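Local coordinates for water-soluble chlorophyll protein (Brassicaceae, PDB 5HPZ) that binds chlorophyll in a tetrameric, water-soluble assembly built on the Kunitz-inhibitor beta-trefoil fold, the protein environment probably tuning the pigment's spectrum, at residues 136-140 with 141-145. Numbering follows the deposited sequence.
Sequences KLTTS and SGTVG
Thr139 and Gly142 close a tight beta hairpin, a two-residue type I turn with Ser140 and Ser141 at its corners. The backbone grips itself here: Gly142 N donates to Thr139 O at 3.0 Å, and Thr139 N returns a more bent bond to Gly142 O. From CB, 3.6 Å from Gly142 O, the Thr139 side chain divides. Because chi1 (68°) sets OG1 between the backbone N and the carbonyl carbon, the hydroxyl leans over the turn, giving its proton to Gly142 O at 2.7 Å, in the carbonyl plane and on a lone pair, while Ser141 N makes a weak bond to OG1. The methyl of Thr139, CG2, lies 4.0 Å from Gly142 O and only loosely against Val144 CG2 (4.3 Å). A valine in place of Thr139 would probably leave Gly142 O with one donor fewer and the turn less firmly pinned. Gly142 suits its place because phi is 130°, where any side chain would strike the preceding carbonyl. Further along, Val144 N donates almost straight to Leu137 O (2.9 Å), and Leu137 CB packs on Val144 CG2, apolar residues fitting this buried face. On the other face the side chains of Thr138 and Thr143 cross obliquely, Thr138 CG2 lying 4.0 Å from Thr143 OG1; threonine, beta-branched yet polar, suits a partly exposed strand. Within this beta-trefoil, strand 135-139 pairs with 124-128 and strand 142-148 with 155-160, with Trp97 and Val99 of strand 97-99 against the Leu137 and Thr139 side.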
ATOM      1  N   LYS A 136      -3.631  33.680  -0.503  1.00 31.91           N
ATOM      2  CA  LYS A 136      -3.551  32.734   0.588  1.00 33.04           C
ATOM      3  C   LYS A 136      -4.965  32.366   0.924  1.00 29.02           C
ATOM      4  O   LYS A 136      -5.896  33.042   0.467  1.00 30.10           O
ATOM      5  CB  LYS A 136      -2.849  33.309   1.812  1.00 35.10           C
ATOM      6  CG  LYS A 136      -3.577  34.486   2.400  1.00 40.00           C
ATOM      7  CD  LYS A 136      -2.870  35.063   3.618  1.00 42.84           C
ATOM      8  CE  LYS A 136      -3.548  36.368   3.970  1.00 48.33           C
ATOM      9  NZ  LYS A 136      -3.029  36.932   5.232  1.00 52.36           N
ATOM     10  N   LEU A 137      -5.096  31.254   1.646  1.00 26.42           N
ATOM     11  CA  LEU A 137      -6.382  30.740   2.140  1.00 27.94           C
ATOM     12  C   LEU A 137      -6.408  30.767   3.627  1.00 28.84           C
ATOM     13  O   LEU A 137      -5.407  30.429   4.259  1.00 31.66           O
ATOM     14  CB  LEU A 137      -6.554  29.323   1.699  1.00 28.41           C
ATOM     15  CG  LEU A 137      -6.362  29.043   0.209  1.00 33.02           C
ATOM     16  CD1 LEU A 137      -6.293  27.537   0.051  1.00 32.49           C
ATOM     17  CD2 LEU A 137      -7.528  29.640  -0.543  1.00 33.09           C
ATOM     18  N   THR A 138      -7.520  31.213   4.195  1.00 32.37           N
ATOM     19  CA  THR A 138      -7.685  31.210   5.633  1.00 33.24           C
ATOM     20  C   THR A 138      -8.920  30.418   6.038  1.00 31.45           C
ATOM     21  O   THR A 138      -9.772  30.069   5.205  1.00 36.73           O
ATOM     22  CB  THR A 138      -7.827  32.635   6.265  1.00 36.69           C
ATOM     23  OG1 THR A 138      -9.066  33.204   5.863  1.00 36.59           O
ATOM     24  CG2 THR A 138      -6.712  33.596   5.902  1.00 37.61           C
ATOM     25  N   THR A 139      -8.958  30.108   7.324  1.00 33.69           N
ATOM     26  CA  THR A 139     -10.038  29.396   8.015  1.00 37.52           C
ATOM     27  C   THR A 139     -10.150  29.992   9.402  1.00 41.93           C
ATOM     28  O   THR A 139      -9.218  30.665   9.891  1.00 41.00           O
ATOM     29  CB  THR A 139      -9.721  27.899   8.303  1.00 37.21           C
ATOM     30  OG1 THR A 139      -8.660  27.797   9.277  1.00 35.13           O
ATOM     31  CG2 THR A 139      -9.293  27.196   7.038  1.00 37.12           C
ATOM     32  N   SER A 140     -11.224  29.659  10.100  1.00 39.18           N
ATOM     33  CA  SER A 140     -11.348  30.152  11.457  1.00 37.81           C
ATOM     34  C   SER A 140     -10.345  29.465  12.386  1.00 40.92           C
ATOM     35  O   SER A 140     -10.138  29.901  13.519  1.00 41.43           O
ATOM     36  CB  SER A 140     -12.753  29.927  11.939  1.00 41.25           C
ATOM     37  OG  SER A 140     -13.070  28.541  11.970  1.00 38.96           O
ATOM     38  N   SER A 141      -9.687  28.392  11.949  1.00 40.95           N
ATOM     39  CA  SER A 141      -8.595  27.852  12.803  1.00 41.26           C
ATOM     40  C   SER A 141      -7.200  28.397  12.448  1.00 41.12           C
ATOM     41  O   SER A 141      -6.219  27.943  12.992  1.00 39.15           O
ATOM     42  CB  SER A 141      -8.574  26.316  12.793  1.00 42.21           C
ATOM     43  OG  SER A 141      -9.886  25.791  12.659  1.00 43.38           O
ATOM     44  N   GLY A 142      -7.098  29.347  11.539  1.00 39.49           N
ATOM     45  CA  GLY A 142      -5.775  29.791  11.127  1.00 38.06           C
ATOM     46  C   GLY A 142      -5.658  29.806   9.631  1.00 37.50           C
ATOM     47  O   GLY A 142      -6.543  29.373   8.909  1.00 40.26           O
ATOM     48  N   THR A 143      -4.518  30.268   9.164  1.00 32.65           N
ATOM     49  CA  THR A 143      -4.216  30.351   7.785  1.00 31.11           C
ATOM     50  C   THR A 143      -3.768  28.998   7.321  1.00 28.85           C
ATOM     51  O   THR A 143      -3.165  28.227   8.087  1.00 30.26           O
ATOM     52  CB  THR A 143      -3.085  31.357   7.605  1.00 36.01           C
ATOM     53  OG1 THR A 143      -3.566  32.589   8.100  1.00 34.14           O
ATOM     54  CG2 THR A 143      -2.697  31.525   6.147  1.00 36.08           C
ATOM     55  N   VAL A 144      -4.062  28.676   6.069  1.00 27.53           N
ATOM     56  CA  VAL A 144      -3.592  27.425   5.567  1.00 24.84           C
ATOM     57  C   VAL A 144      -2.050  27.545   5.366  1.00 25.72           C
ATOM     58  O   VAL A 144      -1.561  28.421   4.619  1.00 27.91           O
ATOM     59  CB  VAL A 144      -4.324  27.054   4.263  1.00 27.15           C
ATOM     60  CG1 VAL A 144      -3.666  25.865   3.604  1.00 23.84           C
ATOM     61  CG2 VAL A 144      -5.795  26.786   4.574  1.00 29.19           C
ATOM     62  N   GLY A 145      -1.294  26.698   6.030  1.00 26.89           N
ATOM     63  CA  GLY A 145       0.144  26.576   5.718  1.00 28.78           C
ATOM     64  C   GLY A 145       0.543  25.148   5.413  1.00 28.97           C
ATOM     65  O   GLY A 145      -0.319  24.290   5.221  1.00 28.98           O
TER
HETATM   66  O   HOH W   1      -2.750  29.743   2.382  1.00 30.55           O